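Local coordinates for calcium homeostasis modulator protein 5 (Homo sapiens, PDB 7D60) that assembles into undecameric, cone-shaped large-pore channels in the membrane, with ion conductance and gating that are probably regulated by membrane lipids, at residues A[54-59]-A[114-118]; A[211-215]-A[275-279]; A[72-77]-A[99-103]. All coordinates share one frame; numbering follows the deposited sequence.

In the fold
Following the chain from its N terminus, helix 47-68 (S2) opens contact 1 at residues 54-59, and helix 71-77 comes next and opens contact 3. The chain then turns back through helix 95-106, whose residues 99-103 close contact 3, and helix 109-120 closes contact 1 at residues 114-118. Contact 3 is therefore nested inside contact 1, their centres about 25 Å apart, and together they tie S2 and the short helix after it to S3. Contact 2 lies in series with both. Residues 275-279 return to 211-215, closing a loop of about 60 residues, much of it helix, and tie the start of cytoplasmic helix 209-246 to the segment before helix 280-287, its centre about 20 Å from that of contact 3.

Contact 1: A[54-59]-A[114-118]; sequences FLFAPA and WLSVA
W114 on S3 reaches across to S2, where its indole settles against P58 and the carbonyls of F54 and L55. From CB, which points at the facing helix, CG lies anti to the backbone N (chi1 164°) and carries the ring system toward S2. CD1 meets the methyl CB of A59 at 3.9 Å. NE1 donates a hydrogen bond to L55 O, 2.8 Å away; the acceptor sits in the indole plane, while the N-H is bent to 140°. CE2 has P58 CB 3.6 Å off on one face, a CH-pi contact in which the proline carbon stands over the face of the six-membered ring, displaced toward its rim. CZ2 comes edge-on to F54 O at 3.5 Å. Beside the indole, L115 CD2 rests on both L55 and F56, touching L55 CG at 4.0 Å and F56 CE1 at 3.9 Å, the two leucine side chains crossing at about a right angle, and A118 CB meets L55 CD1. W184 of a neighbouring subunit packs on P58 and F54, and F124 covers L55 and A118. S2 is kinked here: P58 has no N-H to give, and A59 N makes a weak bond to F56 O and none to L55 O. The indole N-H thus supplies a donor to a buried carbonyl that the kinked helix does not satisfy from its own backbone, a polar link within an otherwise apolar interface.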
loop_
_atom_site.group_PDB
_atom_site.type_symbol
_atom_site.label_atom_id
_atom_site.label_comp_id
_atom_site.label_asym_id
_atom_site.label_seq_id
_atom_site.Cartn_x
_atom_site.Cartn_y
_atom_site.Cartn_z
ATOM N N PHE A 54 -36.078 -7.465 -33.324
ATOM C CA PHE A 54 -35.306 -7.141 -32.129
ATOM C C PHE A 54 -36.166 -7.011 -30.879
ATOM O O PHE A 54 -35.621 -6.969 -29.775
ATOM C CB PHE A 54 -34.537 -5.842 -32.338
ATOM C CG PHE A 54 -33.141 -6.030 -32.839
ATOM C CD1 PHE A 54 -32.898 -6.266 -34.179
ATOM C CD2 PHE A 54 -32.069 -5.942 -31.973
ATOM C CE1 PHE A 54 -31.618 -6.422 -34.639
ATOM C CE2 PHE A 54 -30.788 -6.098 -32.428
ATOM C CZ PHE A 54 -30.562 -6.338 -33.762
ATOM N N LEU A 55 -37.484 -6.935 -31.025
ATOM C CA LEU A 55 -38.426 -6.868 -29.919
ATOM C C LEU A 55 -38.860 -8.255 -29.458
ATOM O O LEU A 55 -38.848 -8.544 -28.260
ATOM C CB LEU A 55 -39.643 -6.047 -30.349
ATOM C CG LEU A 55 -40.454 -5.203 -29.373
ATOM C CD1 LEU A 55 -39.565 -4.335 -28.530
ATOM C CD2 LEU A 55 -41.418 -4.355 -30.160
ATOM N N PHE A 56 -39.225 -9.128 -30.394
ATOM C CA PHE A 56 -39.882 -10.384 -30.070
ATOM C C PHE A 56 -38.981 -11.610 -30.139
ATOM O O PHE A 56 -39.328 -12.635 -29.551
ATOM C CB PHE A 56 -41.076 -10.604 -30.999
ATOM C CG PHE A 56 -42.232 -9.707 -30.704
ATOM C CD1 PHE A 56 -42.838 -9.728 -29.465
ATOM C CD2 PHE A 56 -42.716 -8.841 -31.664
ATOM C CE1 PHE A 56 -43.904 -8.901 -29.188
ATOM C CE2 PHE A 56 -43.782 -8.012 -31.390
ATOM C CZ PHE A 56 -44.373 -8.043 -30.153
ATOM N N ALA A 57 -37.865 -11.555 -30.843
ATOM C CA ALA A 57 -36.999 -12.728 -30.892
ATOM C C ALA A 57 -36.169 -12.946 -29.624
ATOM O O ALA A 57 -35.960 -14.108 -29.264
ATOM C CB ALA A 57 -36.091 -12.697 -32.124
ATOM N N PRO A 58 -35.655 -11.926 -28.913
ATOM C CA PRO A 58 -35.104 -12.223 -27.582
ATOM C C PRO A 58 -36.152 -12.574 -26.541
ATOM O O PRO A 58 -35.785 -13.076 -25.477
ATOM C CB PRO A 58 -34.365 -10.935 -27.211
ATOM C CG PRO A 58 -34.016 -10.355 -28.471
ATOM C CD PRO A 58 -35.187 -10.594 -29.342
ATOM N N ALA A 59 -37.433 -12.325 -26.796
ATOM C CA ALA A 59 -38.467 -12.791 -25.884
ATOM C C ALA A 59 -38.806 -14.254 -26.122
ATOM O O ALA A 59 -39.198 -14.953 -25.186
ATOM C CB ALA A 59 -39.722 -11.931 -26.021
ATOM N N TRP A 114 -38.471 -8.428 -20.600
ATOM C CA TRP A 114 -37.721 -7.946 -21.753
ATOM C C TRP A 114 -38.534 -6.937 -22.547
ATOM O O TRP A 114 -38.010 -5.900 -22.958
ATOM C CB TRP A 114 -37.303 -9.112 -22.648
ATOM C CG TRP A 114 -36.881 -8.683 -24.018
ATOM C CD1 TRP A 114 -37.623 -8.725 -25.159
ATOM C CD2 TRP A 114 -35.618 -8.133 -24.385
ATOM N NE1 TRP A 114 -36.905 -8.232 -26.208
ATOM C CE2 TRP A 114 -35.667 -7.862 -25.759
ATOM C CE3 TRP A 114 -34.449 -7.844 -23.683
ATOM C CZ2 TRP A 114 -34.595 -7.321 -26.446
ATOM C CZ3 TRP A 114 -33.387 -7.307 -24.364
ATOM C CH2 TRP A 114 -33.465 -7.051 -25.734
ATOM N N LEU A 115 -39.814 -7.229 -22.772
ATOM C CA LEU A 115 -40.674 -6.377 -23.579
ATOM C C LEU A 115 -40.953 -5.031 -22.932
ATOM O O LEU A 115 -41.313 -4.087 -23.634
ATOM C CB LEU A 115 -41.993 -7.085 -23.846
ATOM C CG LEU A 115 -42.084 -7.909 -25.115
ATOM C CD1 LEU A 115 -43.265 -8.839 -25.031
ATOM C CD2 LEU A 115 -42.224 -6.985 -26.297
ATOM N N SER A 116 -40.804 -4.922 -21.619
ATOM C CA SER A 116 -41.050 -3.673 -20.920
ATOM C C SER A 116 -39.841 -2.756 -20.933
ATOM O O SER A 116 -39.992 -1.547 -21.106
ATOM C CB SER A 116 -41.462 -3.964 -19.483
ATOM O OG SER A 116 -42.680 -4.675 -19.450
ATOM N N VAL A 117 -38.644 -3.303 -20.741
ATOM C CA VAL A 117 -37.435 -2.494 -20.807
ATOM C C VAL A 117 -37.144 -2.084 -22.245
ATOM O O VAL A 117 -36.621 -0.993 -22.494
ATOM C CB VAL A 117 -36.269 -3.271 -20.164
ATOM C CG1 VAL A 117 -34.980 -2.474 -20.167
ATOM C CG2 VAL A 117 -36.623 -3.640 -18.747
ATOM N N ALA A 118 -37.514 -2.918 -23.216
ATOM C CA ALA A 118 -37.309 -2.562 -24.613
ATOM C C ALA A 118 -38.292 -1.497 -25.078
ATOM O O ALA A 118 -37.982 -0.738 -25.999
ATOM C CB ALA A 118 -37.420 -3.802 -25.492
#

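Contact 2: A[211-215]-A[275-279]; sequences QLSFW and QQHYS
Y278 enters between F214 and W215 and meets each ring in a different way. The edge of F214 is turned toward one face of the tyrosine, CE2 to CE2 at 3.7 Å with the planes at 83°, a T-shaped pair. Toward W215 the roles reverse: Y278 presents its own edge, and its CD1 lies over the indole face, 4.0 Å from W215 CG. At the phenol end, Q211 has CG anti to its backbone N (chi1 -158°) and an extended chain, which carries NE2 out to two weak hydrogen bonds, with Y278 OH at 3.3 Å and Q276 OE1 at 3.2 Å. The other end of the Q276 amide is fixed by P257 O of a neighbouring subunit other than the one that meets contacts 1 and 3, which accepts from NE2, so Q211 belongs to a polar chain that runs into the subunit interface. Further out, F271 meets the W215 ring, and W262 of that subunit packs on Y278. H282 positions the tyrosine backbone through ND1, bonded to Y278 N, while S279 OG caps H282 N. F214, W215 and Y278 form an aromatic cluster joining helix 209-246 to an N-capped C-terminal helix.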
loop_
_atom_site.group_PDB
_atom_site.type_symbol
_atom_site.label_atom_id
_atom_site.label_comp_id
_atom_site.label_asym_id
_atom_site.label_seq_id
_atom_site.Cartn_x
_atom_site.Cartn_y
_atom_site.Cartn_z
ATOM N N GLN A 211 -50.384 -25.511 8.148
ATOM C CA GLN A 211 -50.085 -26.813 7.570
ATOM C C GLN A 211 -49.324 -26.682 6.260
ATOM O O GLN A 211 -48.546 -27.570 5.909
ATOM C CB GLN A 211 -51.374 -27.595 7.358
ATOM C CG GLN A 211 -51.176 -29.073 7.279
ATOM C CD GLN A 211 -52.474 -29.821 7.176
ATOM O OE1 GLN A 211 -53.545 -29.229 7.200
ATOM N NE2 GLN A 211 -52.390 -31.134 7.059
ATOM N N LEU A 212 -49.531 -25.592 5.528
ATOM C CA LEU A 212 -48.766 -25.345 4.315
ATOM C C LEU A 212 -47.326 -24.973 4.617
ATOM O O LEU A 212 -46.451 -25.193 3.779
ATOM C CB LEU A 212 -49.437 -24.247 3.495
ATOM C CG LEU A 212 -48.963 -24.008 2.064
ATOM C CD1 LEU A 212 -49.481 -25.078 1.145
ATOM C CD2 LEU A 212 -49.404 -22.650 1.600
ATOM N N SER A 213 -47.056 -24.429 5.797
ATOM C CA SER A 213 -45.691 -24.104 6.174
ATOM C C SER A 213 -44.904 -25.339 6.584
ATOM O O SER A 213 -43.682 -25.368 6.427
ATOM C CB SER A 213 -45.699 -23.084 7.305
ATOM O OG SER A 213 -44.395 -22.622 7.575
ATOM N N PHE A 214 -45.580 -26.354 7.119
ATOM C CA PHE A 214 -44.925 -27.622 7.406
ATOM C C PHE A 214 -44.699 -28.432 6.142
ATOM O O PHE A 214 -43.680 -29.113 6.024
ATOM C CB PHE A 214 -45.752 -28.432 8.402
ATOM C CG PHE A 214 -45.192 -29.789 8.674
ATOM C CD1 PHE A 214 -44.023 -29.933 9.397
ATOM C CD2 PHE A 214 -45.813 -30.920 8.187
ATOM C CE1 PHE A 214 -43.495 -31.178 9.637
ATOM C CE2 PHE A 214 -45.282 -32.160 8.420
ATOM C CZ PHE A 214 -44.125 -32.290 9.149
ATOM N N TRP A 215 -45.647 -28.368 5.206
ATOM C CA TRP A 215 -45.548 -29.074 3.934
ATOM C C TRP A 215 -44.359 -28.582 3.116
ATOM O O TRP A 215 -43.681 -29.375 2.460
ATOM C CB TRP A 215 -46.868 -28.889 3.185
ATOM C CG TRP A 215 -47.113 -29.689 1.946
ATOM C CD1 TRP A 215 -46.262 -30.545 1.322
ATOM C CD2 TRP A 215 -48.314 -29.691 1.172
ATOM N NE1 TRP A 215 -46.852 -31.074 0.209
ATOM C CE2 TRP A 215 -48.117 -30.567 0.096
ATOM C CE3 TRP A 215 -49.539 -29.034 1.287
ATOM C CZ2 TRP A 215 -49.096 -30.806 -0.856
ATOM C CZ3 TRP A 215 -50.508 -29.270 0.342
ATOM C CH2 TRP A 215 -50.283 -30.146 -0.716
ATOM N N GLN A 275 -56.779 -38.542 4.631
ATOM C CA GLN A 275 -55.494 -39.142 4.975
ATOM C C GLN A 275 -54.418 -38.182 4.503
ATOM O O GLN A 275 -54.164 -38.076 3.299
ATOM C CB GLN A 275 -55.323 -40.509 4.320
ATOM C CG GLN A 275 -56.481 -41.459 4.541
ATOM C CD GLN A 275 -57.436 -41.472 3.369
ATOM O OE1 GLN A 275 -57.069 -41.106 2.253
ATOM N NE2 GLN A 275 -58.672 -41.890 3.615
ATOM N N GLN A 276 -53.787 -37.477 5.434
ATOM C CA GLN A 276 -52.895 -36.381 5.072
ATOM C C GLN A 276 -51.493 -36.926 4.832
ATOM O O GLN A 276 -50.765 -37.257 5.770
ATOM C CB GLN A 276 -52.918 -35.292 6.138
ATOM C CG GLN A 276 -52.976 -35.772 7.575
ATOM C CD GLN A 276 -53.363 -34.670 8.528
ATOM O OE1 GLN A 276 -53.981 -33.685 8.133
ATOM N NE2 GLN A 276 -52.989 -34.822 9.791
ATOM N N HIS A 277 -51.116 -37.022 3.564
ATOM C CA HIS A 277 -49.766 -37.377 3.158
ATOM C C HIS A 277 -49.122 -36.172 2.495
ATOM O O HIS A 277 -49.777 -35.452 1.740
ATOM C CB HIS A 277 -49.777 -38.565 2.202
ATOM C CG HIS A 277 -50.455 -39.776 2.753
ATOM N ND1 HIS A 277 -51.575 -40.328 2.176
ATOM C CD2 HIS A 277 -50.169 -40.544 3.829
ATOM C CE1 HIS A 277 -51.952 -41.383 2.873
ATOM N NE2 HIS A 277 -51.115 -41.534 3.882
ATOM N N TYR A 278 -47.846 -35.952 2.776
ATOM C CA TYR A 278 -47.163 -34.748 2.335
ATOM C C TYR A 278 -46.295 -34.959 1.106
ATOM O O TYR A 278 -45.694 -33.999 0.622
ATOM C CB TYR A 278 -46.329 -34.180 3.481
ATOM C CG TYR A 278 -47.171 -33.759 4.653
ATOM C CD1 TYR A 278 -47.923 -32.595 4.605
ATOM C CD2 TYR A 278 -47.236 -34.533 5.796
ATOM C CE1 TYR A 278 -48.705 -32.213 5.666
ATOM C CE2 TYR A 278 -48.015 -34.159 6.859
ATOM C CZ TYR A 278 -48.746 -33.000 6.788
ATOM O OH TYR A 278 -49.523 -32.626 7.852
ATOM N N SER A 279 -46.212 -36.181 0.592
ATOM C CA SER A 279 -45.585 -36.451 -0.693
ATOM C C SER A 279 -46.186 -37.732 -1.238
ATOM O O SER A 279 -47.009 -38.377 -0.590
ATOM C CB SER A 279 -44.065 -36.568 -0.584
ATOM O OG SER A 279 -43.691 -37.608 0.292
#

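Contact 3: A[72-77]-A[99-103]; sequences RSWRLF and VLGQI. With PA8 (1,2-dioctanoyl-sn-glycero-3-phosphate), chain N.
A phosphatidic acid site borders this contact: Q102, a residue that binds the lipid, and R72 both face the bound dioctanoyl phosphatidate. Q102 NE2 comes within 3.1 Å of phosphate oxygen O2, and its CG lies beside ester carbonyl oxygen O6 at 3.4 Å. The R72 guanidinium approaches the same amide with the planes 66° apart, NH1 standing 3.4 Å from Q102 OE1 and NH2 4.3 Å from phosphate oxygen O1. The arginine CD packs on I103 CD1 at 3.7 Å, and a bend at chi3 (80°) then turns the charged end toward Q102. Replacing R72 by an alanine removes both the methylenes and the guanidinium, which would probably open a gap over I103 and leave the Q102 amide and the lipid phosphate without this nearby positive charge. Farther from the lipid, I103 CG1 meets S73 CB at 4.1 Å, L76 CD2 faces V99 CG1, and F77 turns its ring edge to L100 CD1. The two helical segments run roughly antiparallel, at 149°; L268 of the C-terminal region packs against both L76 and V99, and a neighbouring subunit touches helix 71-77 through T198 on W74 and C203 on F77.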
loop_
_atom_site.group_PDB
_atom_site.type_symbol
_atom_site.label_atom_id
_atom_site.label_comp_id
_atom_site.label_asym_id
_atom_site.label_seq_id
_atom_site.Cartn_x
_atom_site.Cartn_y
_atom_site.Cartn_z
ATOM N N ARG A 72 -39.419 -28.902 -12.365
ATOM C CA ARG A 72 -40.668 -29.639 -12.274
ATOM C C ARG A 72 -41.306 -29.903 -13.627
ATOM O O ARG A 72 -42.339 -30.577 -13.683
ATOM C CB ARG A 72 -41.647 -28.904 -11.363
ATOM C CG ARG A 72 -42.374 -27.767 -12.008
ATOM C CD ARG A 72 -43.728 -27.592 -11.367
ATOM N NE ARG A 72 -43.633 -26.858 -10.113
ATOM C CZ ARG A 72 -44.651 -26.666 -9.285
ATOM N NH1 ARG A 72 -45.848 -27.155 -9.576
ATOM N NH2 ARG A 72 -44.472 -25.981 -8.166
ATOM N N SER A 73 -40.723 -29.407 -14.713
ATOM C CA SER A 73 -41.166 -29.821 -16.036
ATOM C C SER A 73 -40.550 -31.143 -16.455
ATOM O O SER A 73 -41.142 -31.856 -17.267
ATOM C CB SER A 73 -40.828 -28.753 -17.073
ATOM O OG SER A 73 -39.433 -28.545 -17.150
ATOM N N TRP A 74 -39.383 -31.486 -15.919
ATOM C CA TRP A 74 -38.763 -32.772 -16.200
ATOM C C TRP A 74 -39.269 -33.874 -15.291
ATOM O O TRP A 74 -39.274 -35.037 -15.696
ATOM C CB TRP A 74 -37.244 -32.665 -16.082
ATOM C CG TRP A 74 -36.642 -31.679 -17.021
ATOM C CD1 TRP A 74 -35.956 -30.556 -16.686
ATOM C CD2 TRP A 74 -36.665 -31.721 -18.454
ATOM N NE1 TRP A 74 -35.551 -29.894 -17.814
ATOM C CE2 TRP A 74 -35.975 -30.590 -18.912
ATOM C CE3 TRP A 74 -37.202 -32.607 -19.392
ATOM C CZ2 TRP A 74 -35.808 -30.317 -20.263
ATOM C CZ3 TRP A 74 -37.037 -32.335 -20.726
ATOM C CH2 TRP A 74 -36.345 -31.200 -21.152
ATOM N N ARG A 75 -39.697 -33.540 -14.073
ATOM C CA ARG A 75 -40.347 -34.522 -13.217
ATOM C C ARG A 75 -41.693 -34.958 -13.760
ATOM O O ARG A 75 -42.110 -36.089 -13.509
ATOM C CB ARG A 75 -40.537 -33.972 -11.809
ATOM C CG ARG A 75 -39.255 -33.748 -11.078
ATOM C CD ARG A 75 -39.489 -33.345 -9.649
ATOM N NE ARG A 75 -39.984 -31.984 -9.522
ATOM C CZ ARG A 75 -40.439 -31.469 -8.387
ATOM N NH1 ARG A 75 -40.473 -32.219 -7.296
ATOM N NH2 ARG A 75 -40.869 -30.218 -8.339
ATOM N N LEU A 76 -42.375 -34.097 -14.498
ATOM C CA LEU A 76 -43.687 -34.415 -15.030
ATOM C C LEU A 76 -43.628 -35.300 -16.264
ATOM O O LEU A 76 -44.490 -36.168 -16.430
ATOM C CB LEU A 76 -44.433 -33.122 -15.361
ATOM C CG LEU A 76 -45.896 -33.218 -15.786
ATOM C CD1 LEU A 76 -46.751 -33.635 -14.618
ATOM C CD2 LEU A 76 -46.360 -31.896 -16.338
ATOM N N PHE A 77 -42.624 -35.125 -17.122
ATOM C CA PHE A 77 -42.646 -35.733 -18.442
ATOM C C PHE A 77 -41.712 -36.920 -18.625
ATOM O O PHE A 77 -41.872 -37.645 -19.606
ATOM C CB PHE A 77 -42.309 -34.684 -19.510
ATOM C CG PHE A 77 -43.449 -33.772 -19.836
ATOM C CD1 PHE A 77 -44.648 -34.281 -20.300
ATOM C CD2 PHE A 77 -43.327 -32.403 -19.669
ATOM C CE1 PHE A 77 -45.702 -33.443 -20.594
ATOM C CE2 PHE A 77 -44.376 -31.563 -19.962
ATOM C CZ PHE A 77 -45.564 -32.084 -20.426
ATOM N N VAL A 99 -50.814 -28.229 -13.292
ATOM C CA VAL A 99 -49.361 -28.228 -13.168
ATOM C C VAL A 99 -48.728 -27.605 -14.402
ATOM O O VAL A 99 -47.820 -26.778 -14.292
ATOM C CB VAL A 99 -48.838 -29.653 -12.911
ATOM C CG1 VAL A 99 -47.337 -29.642 -12.741
ATOM C CG2 VAL A 99 -49.482 -30.228 -11.678
ATOM N N LEU A 100 -49.228 -27.956 -15.591
ATOM C CA LEU A 100 -48.728 -27.395 -16.841
ATOM C C LEU A 100 -48.983 -25.897 -16.957
ATOM O O LEU A 100 -48.233 -25.206 -17.654
ATOM C CB LEU A 100 -49.365 -28.119 -18.024
ATOM C CG LEU A 100 -48.711 -27.998 -19.398
ATOM C CD1 LEU A 100 -47.206 -28.126 -19.295
ATOM C CD2 LEU A 100 -49.277 -29.044 -20.329
ATOM N N GLY A 101 -50.013 -25.381 -16.286
ATOM C CA GLY A 101 -50.194 -23.945 -16.211
ATOM C C GLY A 101 -49.171 -23.258 -15.330
ATOM O O GLY A 101 -48.891 -22.075 -15.514
ATOM N N GLN A 102 -48.594 -23.983 -14.374
ATOM C CA GLN A 102 -47.605 -23.382 -13.488
ATOM C C GLN A 102 -46.237 -23.269 -14.147
ATOM O O GLN A 102 -45.496 -22.323 -13.865
ATOM C CB GLN A 102 -47.487 -24.187 -12.199
ATOM C CG GLN A 102 -48.668 -24.073 -11.282
ATOM C CD GLN A 102 -48.408 -24.719 -9.946
ATOM O OE1 GLN A 102 -48.945 -25.783 -9.643
ATOM N NE2 GLN A 102 -47.569 -24.087 -9.136
ATOM N N ILE A 103 -45.865 -24.237 -14.990
ATOM C CA ILE A 103 -44.617 -24.126 -15.740
ATOM C C ILE A 103 -44.710 -22.991 -16.755
ATOM O O ILE A 103 -43.767 -22.206 -16.920
ATOM C CB ILE A 103 -44.259 -25.474 -16.407
ATOM C CG1 ILE A 103 -43.765 -26.498 -15.385
ATOM C CG2 ILE A 103 -43.199 -25.324 -17.469
ATOM C CD1 ILE A 103 -44.761 -27.503 -14.964
HETATM O O1 PA8 N . -45.625 -22.860 -5.371
HETATM O O2 PA8 N . -47.920 -23.006 -6.238
HETATM P P1 PA8 N . -46.906 -22.094 -5.592
HETATM O O3 PA8 N . -47.441 -21.614 -4.264
HETATM O O4 PA8 N . -46.609 -20.795 -6.566
HETATM C C1 PA8 N . -47.634 -19.876 -6.811
HETATM C C2 PA8 N . -48.097 -20.053 -8.256
HETATM C C3 PA8 N . -49.429 -20.801 -8.271
HETATM O O5 PA8 N . -50.357 -20.104 -9.049
HETATM C C4 PA8 N . -50.591 -20.675 -10.301
HETATM O O6 PA8 N . -49.688 -20.891 -11.027
HETATM C C5 PA8 N . -52.002 -21.020 -10.761
HETATM C C6 PA8 N . -52.044 -21.265 -12.268
HETATM C C7 PA8 N . -53.157 -22.223 -12.681
HETATM O O7 PA8 N . -48.252 -18.805 -8.872
HETATM C C12 PA8 N . -47.471 -18.583 -10.017
HETATM O O8 PA8 N . -46.627 -19.355 -10.335
HETATM C C13 PA8 N . -47.710 -17.330 -10.860
HETATM C C14 PA8 N . -46.432 -16.783 -11.492
HETATM C C15 PA8 N . -46.572 -15.331 -11.944
HETATM C C16 PA8 N . -47.242 -15.185 -13.308
HETATM C C17 PA8 N . -46.570 -14.109 -14.161
HETATM C C18 PA8 N . -47.292 -13.865 -15.483
HETATM C C19 PA8 N . -46.875 -12.556 -16.147
#